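Local coordinates for 3-methylaspartate ammonia-lyase (Citrobacter amalonaticus, PDB 1KKO), which catalyses the reversible anti elimination of ammonia from L-threo-3-methylaspartate to give mesaconate, using magnesium as its cofactor, at residues V200-K203 with E209-R212; G241-I246 with V252-Y257; F319-S324 with V345-K350; C325-I330 with P380-I385. One frame throughout, in Å; residues are numbered along the deposited sequence.

Contact 1 of 4, residues V200-K203 with E209-R212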
loop_
_atom_site.group_PDB
_atom_site.type_symbol
_atom_site.label_atom_id
_atom_site.label_comp_id
_atom_site.label_asym_id
_atom_site.label_seq_id
_atom_site.Cartn_x
_atom_site.Cartn_y
_atom_site.Cartn_z
ATOM N N VAL A 200 -5.097 23.345 -17.185
ATOM C CA VAL A 200 -5.857 24.587 -17.175
ATOM C C VAL A 200 -7.298 24.439 -17.681
ATOM O O VAL A 200 -8.236 24.799 -16.990
ATOM C CB VAL A 200 -5.157 25.678 -18.000
ATOM C CG1 VAL A 200 -6.075 26.874 -18.156
ATOM C CG2 VAL A 200 -3.849 26.098 -17.340
ATOM N N GLU A 201 -7.484 23.915 -18.881
ATOM C CA GLU A 201 -8.840 23.902 -19.443
ATOM C C GLU A 201 -9.815 23.034 -18.653
ATOM O O GLU A 201 -10.961 23.435 -18.397
ATOM C CB GLU A 201 -8.834 23.445 -20.899
ATOM C CG GLU A 201 -8.644 24.562 -21.916
ATOM C CD GLU A 201 -9.697 25.658 -21.824
ATOM O OE1 GLU A 201 -10.913 25.352 -21.853
ATOM O OE2 GLU A 201 -9.302 26.830 -21.721
ATOM N N GLU A 202 -9.353 21.867 -18.223
ATOM C CA GLU A 202 -10.275 20.898 -17.642
ATOM C C GLU A 202 -10.265 20.761 -16.139
ATOM O O GLU A 202 -11.220 20.239 -15.583
ATOM C CB GLU A 202 -10.021 19.528 -18.243
ATOM C CG GLU A 202 -10.190 19.502 -19.754
ATOM C CD GLU A 202 -11.388 20.306 -20.242
ATOM O OE1 GLU A 202 -12.441 20.321 -19.565
ATOM O OE2 GLU A 202 -11.284 20.932 -21.319
ATOM N N LYS A 203 -9.194 21.199 -15.484
ATOM C CA LYS A 203 -9.089 21.016 -14.038
ATOM C C LYS A 203 -9.176 22.350 -13.293
ATOM O O LYS A 203 -9.952 22.496 -12.369
ATOM C CB LYS A 203 -7.834 20.193 -13.708
ATOM C CG LYS A 203 -7.943 18.759 -14.268
ATOM C CD LYS A 203 -6.654 17.956 -14.189
ATOM C CE LYS A 203 -6.802 16.602 -14.891
ATOM N NZ LYS A 203 -5.552 15.813 -14.856
ATOM N N GLU A 209 -12.690 28.811 -12.807
ATOM C CA GLU A 209 -14.057 28.456 -12.450
ATOM C C GLU A 209 -14.231 26.973 -12.095
ATOM O O GLU A 209 -15.037 26.632 -11.234
ATOM C CB GLU A 209 -15.027 28.850 -13.579
ATOM C CG GLU A 209 -14.986 27.981 -14.835
ATOM C CD GLU A 209 -13.820 28.277 -15.761
ATOM O OE1 GLU A 209 -13.003 29.155 -15.442
ATOM O OE2 GLU A 209 -13.716 27.615 -16.814
ATOM N N LYS A 210 -13.501 26.099 -12.775
ATOM C CA LYS A 210 -13.603 24.672 -12.477
ATOM C C LYS A 210 -13.078 24.397 -11.061
ATOM O O LYS A 210 -13.730 23.719 -10.272
ATOM C CB LYS A 210 -12.888 23.836 -13.535
ATOM C CG LYS A 210 -13.670 23.755 -14.860
ATOM C CD LYS A 210 -12.812 23.305 -16.017
ATOM C CE LYS A 210 -13.466 23.641 -17.363
ATOM N NZ LYS A 210 -14.129 22.463 -17.981
ATOM N N LEU A 211 -11.923 24.955 -10.723
ATOM C CA LEU A 211 -11.389 24.758 -9.382
ATOM C C LEU A 211 -12.326 25.371 -8.354
ATOM O O LEU A 211 -12.534 24.813 -7.285
ATOM C CB LEU A 211 -9.985 25.339 -9.252
ATOM C CG LEU A 211 -9.422 25.268 -7.833
ATOM C CD1 LEU A 211 -9.390 23.834 -7.320
ATOM C CD2 LEU A 211 -8.036 25.868 -7.820
ATOM N N ARG A 212 -12.910 26.522 -8.665
ATOM C CA ARG A 212 -13.847 27.144 -7.742
ATOM C C ARG A 212 -15.001 26.193 -7.428
ATOM O O ARG A 212 -15.362 25.986 -6.267
ATOM C CB ARG A 212 -14.407 28.431 -8.337
ATOM C CG ARG A 212 -15.423 29.089 -7.439
ATOM C CD ARG A 212 -16.033 30.346 -8.018
ATOM N NE ARG A 212 -14.979 31.243 -8.450
ATOM C CZ ARG A 212 -14.209 31.942 -7.632
ATOM N NH1 ARG A 212 -14.378 31.878 -6.314
ATOM N NH2 ARG A 212 -13.261 32.711 -8.138
HETATM O O HOH W 1 -12.385 26.341 -18.489
#
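Glu202 and Lys210 form the salt bridge that joins the two helices, with Lys210 NZ donating to Glu202 OE1 at 3.2 Å. The two side chains run alongside each other and point the same way, and the ammonium meets the oxygen from above the carboxylate, 38° out of its plane. Lys210 is extended as far as CE and then bends at its last torsion (chi4 -101°), which swings NZ round to the carboxylate; Glu202 folds back at chi2 to meet it. On the way the lysine chain passes over the backbone of helix 200-204. A second polar link runs through water: one molecule donates to Glu201 O at 3.2 Å and, in a short bond, to Glu209 OE2. Nearer the connecting loop, Lys210 CB packs against Lys203 O at 3.4 Å. The Lys203 ammonium serves elsewhere, held by Asn198 and by a salt bridge to Asp175. Leu211 takes the apolar side, touching Tyr257 and Leu261, while its backbone is hydrogen-bonded to Leu204. The charged part lies at the surface, where solvent would probably weaken its pull. The arrangement is a pair of successive helices joined by a short loop, the short helix 200-204 after barrel strand 191-194 and then helix 209-225 of the (beta/alpha)8 barrel.

Contact 2 of 4, residues G241-I246 with V252-Y257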
loop_
_atom_site.group_PDB
_atom_site.type_symbol
_atom_site.label_atom_id
_atom_site.label_comp_id
_atom_site.label_asym_id
_atom_site.label_seq_id
_atom_site.Cartn_x
_atom_site.Cartn_y
_atom_site.Cartn_z
ATOM N N GLY A 241 1.198 24.974 -10.773
ATOM C CA GLY A 241 1.508 26.209 -11.471
ATOM C C GLY A 241 0.419 26.747 -12.372
ATOM O O GLY A 241 0.622 27.782 -13.018
ATOM N N THR A 242 -0.743 26.103 -12.406
ATOM C CA THR A 242 -1.764 26.504 -13.383
ATOM C C THR A 242 -2.370 27.873 -13.120
ATOM O O THR A 242 -2.784 28.545 -14.061
ATOM C CB THR A 242 -2.877 25.448 -13.532
ATOM O OG1 THR A 242 -3.456 25.173 -12.252
ATOM C CG2 THR A 242 -2.312 24.120 -14.047
ATOM N N ILE A 243 -2.435 28.300 -11.865
ATOM C CA ILE A 243 -2.984 29.617 -11.561
ATOM C C ILE A 243 -2.124 30.708 -12.206
ATOM O O ILE A 243 -2.655 31.652 -12.795
ATOM C CB ILE A 243 -3.154 29.805 -10.035
ATOM C CG1 ILE A 243 -4.268 28.883 -9.530
ATOM C CG2 ILE A 243 -3.489 31.256 -9.692
ATOM C CD1 ILE A 243 -4.424 28.823 -8.025
ATOM N N GLY A 244 -0.807 30.564 -12.148
ATOM C CA GLY A 244 0.084 31.517 -12.799
ATOM C C GLY A 244 -0.171 31.602 -14.295
ATOM O O GLY A 244 -0.102 32.689 -14.889
ATOM N N LEU A 245 -0.474 30.461 -14.908
ATOM C CA LEU A 245 -0.699 30.427 -16.350
ATOM C C LEU A 245 -1.914 31.221 -16.795
ATOM O O LEU A 245 -1.870 31.846 -17.860
ATOM C CB LEU A 245 -0.839 28.988 -16.840
ATOM C CG LEU A 245 0.400 28.105 -16.743
ATOM C CD1 LEU A 245 0.071 26.724 -17.238
ATOM C CD2 LEU A 245 1.572 28.679 -17.514
ATOM N N ILE A 246 -2.984 31.237 -16.009
ATOM C CA ILE A 246 -4.197 31.937 -16.424
ATOM C C ILE A 246 -4.200 33.403 -16.044
ATOM O O ILE A 246 -5.035 34.155 -16.535
ATOM C CB ILE A 246 -5.492 31.243 -15.925
ATOM C CG1 ILE A 246 -5.563 31.200 -14.399
ATOM C CG2 ILE A 246 -5.598 29.849 -16.519
ATOM C CD1 ILE A 246 -6.968 30.942 -13.891
ATOM N N VAL A 252 -0.229 39.499 -8.097
ATOM C CA VAL A 252 -1.388 40.172 -7.544
ATOM C C VAL A 252 -2.705 39.540 -8.022
ATOM O O VAL A 252 -3.609 39.300 -7.221
ATOM C CB VAL A 252 -1.321 41.687 -7.842
ATOM C CG1 VAL A 252 -2.631 42.364 -7.510
ATOM C CG2 VAL A 252 -0.172 42.316 -7.050
ATOM N N ARG A 253 -2.809 39.249 -9.316
ATOM C CA ARG A 253 -4.020 38.628 -9.848
ATOM C C ARG A 253 -4.136 37.195 -9.321
ATOM O O ARG A 253 -5.230 36.710 -9.045
ATOM C CB ARG A 253 -4.007 38.643 -11.375
ATOM C CG ARG A 253 -4.247 40.035 -11.974
ATOM C CD ARG A 253 -3.959 40.136 -13.456
ATOM N NE ARG A 253 -4.831 39.294 -14.266
ATOM C CZ ARG A 253 -4.524 38.863 -15.480
ATOM N NH1 ARG A 253 -3.360 39.192 -16.027
ATOM N NH2 ARG A 253 -5.371 38.091 -16.151
ATOM N N CYS A 254 -2.995 36.531 -9.178
ATOM C CA CYS A 254 -2.969 35.186 -8.623
ATOM C C CYS A 254 -3.517 35.216 -7.202
ATOM O O CYS A 254 -4.380 34.410 -6.840
ATOM C CB CYS A 254 -1.546 34.632 -8.633
ATOM S SG CYS A 254 -0.937 34.150 -10.271
ATOM N N ALA A 255 -3.033 36.162 -6.404
ATOM C CA ALA A 255 -3.463 36.277 -5.014
ATOM C C ALA A 255 -4.947 36.604 -4.914
ATOM O O ALA A 255 -5.649 36.067 -4.070
ATOM C CB ALA A 255 -2.644 37.318 -4.289
ATOM N N GLU A 256 -5.429 37.488 -5.782
ATOM C CA GLU A 256 -6.845 37.826 -5.784
ATOM C C GLU A 256 -7.692 36.576 -5.985
ATOM O O GLU A 256 -8.675 36.359 -5.280
ATOM C CB GLU A 256 -7.160 38.838 -6.892
ATOM C CG GLU A 256 -8.647 39.110 -7.070
ATOM C CD GLU A 256 -8.951 39.960 -8.290
ATOM O OE1 GLU A 256 -8.135 39.975 -9.237
ATOM O OE2 GLU A 256 -10.013 40.611 -8.301
ATOM N N TYR A 257 -7.320 35.768 -6.974
ATOM C CA TYR A 257 -8.067 34.554 -7.271
ATOM C C TYR A 257 -7.999 33.560 -6.109
ATOM O O TYR A 257 -9.009 33.003 -5.695
ATOM C CB TYR A 257 -7.549 33.888 -8.543
ATOM C CG TYR A 257 -8.127 32.507 -8.716
ATOM C CD1 TYR A 257 -9.452 32.334 -9.084
ATOM C CD2 TYR A 257 -7.366 31.378 -8.448
ATOM C CE1 TYR A 257 -10.000 31.074 -9.216
ATOM C CE2 TYR A 257 -7.903 30.109 -8.577
ATOM C CZ TYR A 257 -9.219 29.959 -8.964
ATOM O OH TYR A 257 -9.744 28.693 -9.097
#
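Ile243 fills the angle between two helices, its CG2 branch over Cys254 and its CG1-CD1 arm against Tyr257. These are two successive helices of the (beta/alpha)8 barrel, joined by a short loop: short helix 242-246 follows strand 234-238, and helix 251-260 comes next. The axes of the two short segments approach to 9.2 Å, with their directions turned 119° from one another. Ile243 reaches both partners because its two branches diverge. With chi1 at -69°, CG1 sits beside the backbone N and CG2 anti to it. CD1 comes to the rim of the Tyr257 ring, in its plane, 3.7 Å from Tyr257 CE2, and the two side chains cross at about a right angle. The phenol is fixed at its far end, where its hydroxyl bonds to Gly208 O, and its ring also meets that of Phe247. Arg253 sends its guanidinium toward the end of helix 242-246 but keeps 4.0 Å between its NH2 and Ile246 O; its strong partner is Asp248, through a salt bridge. Ile246 lends apolar surface to the same join and packs on Val200 and Leu204 of helix 200-204. The contact itself is buried and apolar. At the Gly244 side the sulfur of Cys254 wedges between two neighbours and rests on the helix backbone, Cys254 SG lying 3.9 Å from Ile243 CG2 and 3.8 Å from Gly244 CA.

Contact 3 of 4, residues F319-S324 with V345-K350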
loop_
_atom_site.group_PDB
_atom_site.type_symbol
_atom_site.label_atom_id
_atom_site.label_comp_id
_atom_site.label_asym_id
_atom_site.label_seq_id
_atom_site.Cartn_x
_atom_site.Cartn_y
_atom_site.Cartn_z
ATOM N N PHE A 319 13.903 29.235 0.733
ATOM C CA PHE A 319 12.498 29.605 0.674
ATOM C C PHE A 319 12.014 30.152 2.022
ATOM O O PHE A 319 11.203 31.078 2.069
ATOM C CB PHE A 319 11.623 28.422 0.234
ATOM C CG PHE A 319 11.549 28.215 -1.261
ATOM C CD1 PHE A 319 12.600 27.647 -1.959
ATOM C CD2 PHE A 319 10.410 28.566 -1.947
ATOM C CE1 PHE A 319 12.512 27.449 -3.322
ATOM C CE2 PHE A 319 10.320 28.364 -3.314
ATOM C CZ PHE A 319 11.365 27.799 -3.991
ATOM N N THR A 320 12.487 29.547 3.103
ATOM C CA THR A 320 12.149 29.983 4.453
ATOM C C THR A 320 12.691 31.377 4.765
ATOM O O THR A 320 11.954 32.245 5.221
ATOM C CB THR A 320 12.694 28.962 5.445
ATOM O OG1 THR A 320 12.027 27.706 5.240
ATOM C CG2 THR A 320 12.390 29.367 6.891
ATOM N N ASP A 321 13.972 31.592 4.492
ATOM C CA ASP A 321 14.606 32.865 4.830
ATOM C C ASP A 321 13.964 34.021 4.095
ATOM O O ASP A 321 13.982 35.140 4.578
ATOM C CB ASP A 321 16.078 32.834 4.463
ATOM C CG ASP A 321 16.903 31.953 5.368
ATOM O OD1 ASP A 321 16.394 31.505 6.415
ATOM O OD2 ASP A 321 18.095 31.689 5.096
ATOM N N ALA A 322 13.434 33.758 2.911
ATOM C CA ALA A 322 12.800 34.790 2.107
ATOM C C ALA A 322 11.375 35.121 2.564
ATOM O O ALA A 322 10.771 36.058 2.058
ATOM C CB ALA A 322 12.777 34.343 0.656
ATOM N N GLY A 323 10.816 34.356 3.497
ATOM C CA GLY A 323 9.441 34.570 3.911
ATOM C C GLY A 323 8.516 34.420 2.720
ATOM O O GLY A 323 7.530 35.131 2.578
ATOM N N SER A 324 8.811 33.436 1.879
ATOM C CA SER A 324 8.172 33.355 0.579
ATOM C C SER A 324 6.757 32.800 0.557
ATOM O O SER A 324 6.019 33.051 -0.395
ATOM C CB SER A 324 9.059 32.551 -0.364
ATOM O OG SER A 324 9.215 31.222 0.095
ATOM N N VAL A 345 12.954 20.297 8.766
ATOM C CA VAL A 345 11.761 20.515 9.562
ATOM C C VAL A 345 12.090 21.430 10.752
ATOM O O VAL A 345 11.346 22.369 11.054
ATOM C CB VAL A 345 11.166 19.179 10.057
ATOM C CG1 VAL A 345 10.087 19.435 11.064
ATOM C CG2 VAL A 345 10.622 18.360 8.897
ATOM N N LEU A 346 13.183 21.147 11.438
ATOM C CA LEU A 346 13.597 21.971 12.579
ATOM C C LEU A 346 13.891 23.404 12.141
ATOM O O LEU A 346 13.569 24.344 12.871
ATOM C CB LEU A 346 14.826 21.374 13.269
ATOM C CG LEU A 346 14.652 19.984 13.896
ATOM C CD1 LEU A 346 15.852 19.575 14.706
ATOM C CD2 LEU A 346 13.403 19.860 14.732
ATOM N N TYR A 347 14.484 23.592 10.967
ATOM C CA TYR A 347 14.794 24.936 10.485
ATOM C C TYR A 347 13.499 25.690 10.238
ATOM O O TYR A 347 13.352 26.858 10.630
ATOM C CB TYR A 347 15.646 24.885 9.205
ATOM C CG TYR A 347 16.214 26.233 8.852
ATOM C CD1 TYR A 347 17.446 26.620 9.333
ATOM C CD2 TYR A 347 15.517 27.115 8.058
ATOM C CE1 TYR A 347 17.978 27.856 9.031
ATOM C CE2 TYR A 347 16.019 28.360 7.773
ATOM C CZ TYR A 347 17.255 28.723 8.254
ATOM O OH TYR A 347 17.768 29.966 7.949
ATOM N N CYS A 348 12.542 25.036 9.590
ATOM C CA CYS A 348 11.243 25.650 9.346
ATOM C C CYS A 348 10.592 26.033 10.660
ATOM O O CYS A 348 10.137 27.170 10.834
ATOM C CB CYS A 348 10.318 24.695 8.594
ATOM S SG CYS A 348 10.759 24.446 6.860
ATOM N N ASN A 349 10.536 25.083 11.589
ATOM C CA ASN A 349 9.875 25.324 12.869
ATOM C C ASN A 349 10.495 26.492 13.633
ATOM O O ASN A 349 9.784 27.294 14.219
ATOM C CB ASN A 349 9.875 24.059 13.740
ATOM C CG ASN A 349 8.969 22.963 13.195
ATOM O OD1 ASN A 349 8.245 23.183 12.245
ATOM N ND2 ASN A 349 8.998 21.791 13.825
ATOM N N LYS A 350 11.816 26.584 13.610
ATOM C CA LYS A 350 12.517 27.647 14.321
ATOM C C LYS A 350 12.172 28.993 13.755
ATOM O O LYS A 350 12.086 29.977 14.496
ATOM C CB LYS A 350 14.030 27.440 14.225
ATOM C CG LYS A 350 14.843 28.522 14.938
ATOM C CD LYS A 350 16.320 28.165 14.948
ATOM C CE LYS A 350 17.168 29.296 15.494
ATOM N NZ LYS A 350 18.619 29.136 15.184
#
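Consecutive outer helices of the (beta/alpha)8 barrel meet here, helix 313-321 before strand 327-330 and helix 339-351 after it, and the contact lies where the first helix ends. Tyr347 is the main bridge. Its CG is anti to the backbone N (chi1 -168°), which carries the ring across to the neighbouring helix, and Tyr347 OH donates to Asp321 OD1 at 2.6 Å. OD1, accepting through its syn lone pair, lies at the ring edge in the ring plane, while the carboxylate plane is turned 54° from it. The aspartate is exposed, and its probable negative charge would strengthen this short bond. Alongside, Thr320 and Tyr347 slide past one another in opposite directions: Thr320 CG2 touches the ring edge 3.9 Å from Tyr347 CE2. Thr320 OG1 is bonded to Ile316 O in its own helix and lies 3.9 Å from Cys348 SG. Tyr347 also meets the ring of His351 and packs on Tyr313 and Val317. At Gly323 the chain turns out of helical geometry in a Schellman motif. Gly323 has positive phi, its N bonds to Thr320 O at 3.0 Å, and Ser324 N makes a weak bond to Phe319 O. That carbonyl is gripped a second time by a side chain: Ser324 OG donates to Phe319 O at 2.8 Å, tilted 30° from the carbonyl plane.

Contact 4 of 4, residues C325-I330 with P380-I385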
loop_
_atom_site.group_PDB
_atom_site.type_symbol
_atom_site.label_atom_id
_atom_site.label_comp_id
_atom_site.label_asym_id
_atom_site.label_seq_id
_atom_site.Cartn_x
_atom_site.Cartn_y
_atom_site.Cartn_z
ATOM N N CYS A 325 6.369 32.065 1.593
ATOM C CA CYS A 325 5.093 31.370 1.595
ATOM C C CYS A 325 4.825 30.882 3.003
ATOM O O CYS A 325 5.661 31.053 3.880
ATOM C CB CYS A 325 5.145 30.186 0.629
ATOM S SG CYS A 325 6.516 29.088 0.938
ATOM N N HIS A 326 3.666 30.288 3.219
ATOM C CA HIS A 326 3.282 29.864 4.556
ATOM C C HIS A 326 3.781 28.492 4.937
ATOM O O HIS A 326 3.967 28.211 6.110
ATOM C CB HIS A 326 1.767 29.878 4.667
ATOM C CG HIS A 326 1.168 31.180 4.264
ATOM N ND1 HIS A 326 0.802 31.450 2.965
ATOM C CD2 HIS A 326 0.904 32.303 4.974
ATOM C CE1 HIS A 326 0.334 32.683 2.892
ATOM N NE2 HIS A 326 0.378 33.219 4.097
HETATM N N MSE A 327 3.973 27.642 3.935
HETATM C CA MSE A 327 4.326 26.247 4.139
HETATM C C MSE A 327 5.196 25.809 2.983
HETATM O O MSE A 327 5.044 26.311 1.873
HETATM C CB MSE A 327 3.045 25.413 4.164
HETATM C CG MSE A 327 3.244 23.921 4.307
HETATM SE SE MSE A 327 1.546 22.969 4.329
HETATM C CE MSE A 327 1.298 22.879 6.233
ATOM N N VAL A 328 6.125 24.895 3.250
ATOM C CA VAL A 328 6.959 24.320 2.205
ATOM C C VAL A 328 6.829 22.804 2.203
ATOM O O VAL A 328 6.837 22.185 3.263
ATOM C CB VAL A 328 8.458 24.654 2.381
ATOM C CG1 VAL A 328 8.731 26.116 2.114
ATOM C CG2 VAL A 328 8.943 24.281 3.734
ATOM N N GLN A 329 6.702 22.210 1.017
ATOM C CA GLN A 329 6.755 20.747 0.914
ATOM C C GLN A 329 8.213 20.278 0.905
ATOM O O GLN A 329 8.950 20.520 -0.057
ATOM C CB GLN A 329 6.043 20.153 -0.314
ATOM C CG GLN A 329 6.152 18.611 -0.178
ATOM C CD GLN A 329 5.544 17.733 -1.252
ATOM O OE1 GLN A 329 5.874 16.537 -1.306
ATOM N NE2 GLN A 329 4.693 18.291 -2.105
ATOM N N ILE A 330 8.601 19.625 1.999
ATOM C CA ILE A 330 9.881 18.955 2.148
ATOM C C ILE A 330 9.627 17.586 1.500
ATOM O O ILE A 330 9.041 16.688 2.105
ATOM C CB ILE A 330 10.210 18.881 3.651
ATOM C CG1 ILE A 330 10.313 20.302 4.239
ATOM C CG2 ILE A 330 11.482 18.091 3.924
ATOM C CD1 ILE A 330 10.406 20.330 5.750
ATOM N N PRO A 380 6.798 18.072 12.106
ATOM C CA PRO A 380 6.288 18.907 11.025
ATOM C C PRO A 380 4.799 19.172 11.275
ATOM O O PRO A 380 4.158 18.477 12.061
ATOM C CB PRO A 380 6.476 18.022 9.789
ATOM C CG PRO A 380 6.343 16.626 10.340
ATOM C CD PRO A 380 7.086 16.695 11.655
HETATM N N MSE A 381 4.257 20.167 10.596
HETATM C CA MSE A 381 2.847 20.495 10.680
HETATM C C MSE A 381 1.930 19.542 9.920
HETATM O O MSE A 381 0.747 19.456 10.225
HETATM C CB MSE A 381 2.669 21.897 10.102
HETATM C CG MSE A 381 2.341 22.902 11.144
HETATM SE SE MSE A 381 0.445 22.851 11.413
HETATM C CE MSE A 381 -0.118 24.104 10.111
ATOM N N ARG A 382 2.483 18.840 8.933
ATOM C CA ARG A 382 1.697 18.009 8.049
ATOM C C ARG A 382 2.582 16.931 7.479
ATOM O O ARG A 382 3.760 17.154 7.268
ATOM C CB ARG A 382 1.188 18.889 6.909
ATOM C CG ARG A 382 0.180 18.259 5.964
ATOM C CD ARG A 382 -0.599 19.273 5.147
ATOM N NE ARG A 382 -1.269 20.207 6.042
ATOM C CZ ARG A 382 -1.748 21.394 5.708
ATOM N NH1 ARG A 382 -1.708 21.827 4.462
ATOM N NH2 ARG A 382 -2.272 22.166 6.653
HETATM N N MSE A 383 2.007 15.757 7.234
HETATM C CA MSE A 383 2.745 14.661 6.626
HETATM C C MSE A 383 1.895 13.987 5.567
HETATM O O MSE A 383 0.722 13.712 5.773
HETATM C CB MSE A 383 3.157 13.634 7.674
HETATM C CG MSE A 383 3.818 12.401 7.067
HETATM SE SE MSE A 383 4.751 11.296 8.359
HETATM C CE MSE A 383 3.400 11.109 9.627
ATOM N N LEU A 384 2.500 13.730 4.422
ATOM C CA LEU A 384 1.815 13.069 3.325
ATOM C C LEU A 384 1.529 11.592 3.581
ATOM O O LEU A 384 2.409 10.839 4.011
ATOM C CB LEU A 384 2.652 13.184 2.052
ATOM C CG LEU A 384 2.112 12.501 0.787
ATOM C CD1 LEU A 384 0.841 13.187 0.292
ATOM C CD2 LEU A 384 3.191 12.502 -0.287
ATOM N N ILE A 385 0.293 11.189 3.290
ATOM C CA ILE A 385 -0.081 9.780 3.277
ATOM C C ILE A 385 0.488 9.183 1.986
ATOM O O ILE A 385 0.168 9.608 0.882
ATOM C CB ILE A 385 -1.599 9.654 3.368
ATOM C CG1 ILE A 385 -2.073 10.143 4.732
ATOM C CG2 ILE A 385 -2.029 8.225 3.128
ATOM C CD1 ILE A 385 -3.551 10.387 4.835
#
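Met327, a selenomethionine here, sets its terminal methyl over the face of the guanidinium of Arg382. CE stands 3.4 Å above the plane, over its centre, while SE is offset toward one corner, 3.5 Å from Arg382 NH1. The two side chains cross at about a right angle: Met327 runs straight out from its strand, chi1 177° and chi2 180°, and only the last torsion (chi3 -94°) turns the methyl onto the arginine. Met381 closes one side, its CB 4.2 Å from Met327 CE. The strands involved, 327-330 and 382-384, are not neighbours in the barrel; strand 354-357 lies between them, so the side chains meet across its interior. Arg382 NH1 bonds to His236 ND1, and the guanidinium also makes a cation-pi contact with Tyr271. Two residues beyond Met327, Gln329, which binds the substrate, bonds to the magnesium ligand Glu273 and to Lys331, the proton acceptor. Selenium stands in for sulfur at the thioether position, and the methyl beyond it covers a face of the cation, where no hydrogen bonds are made, so the N-H groups at the edge remain usable, as NH1 is with His236.

Overall arrangement
All four contacts belong to the C-terminal (beta/alpha)8 barrel. Contacts 1 and 2 follow one another along the chain, their centres 12 Å apart, and touch through helices 200-204, 209-225, 242-246 and 251-260, so the helices after strands 191-194 and 234-238 form one continuous patch. Contacts 3 and 4, with centres 11 Å apart, alternate along the chain, and share the run helix 313-321, strand 327-330, helix 339-351; Val328 meets Phe319 and Cys348, joining outer helices to the sheet. The pairs do not touch: contacts 2 and 4 come to about 9 Å between nearest atoms, while contacts 1 and 3 are about 31 Å apart between centres. Contact 4, in the barrel interior, is the one that contains a substrate-binding residue.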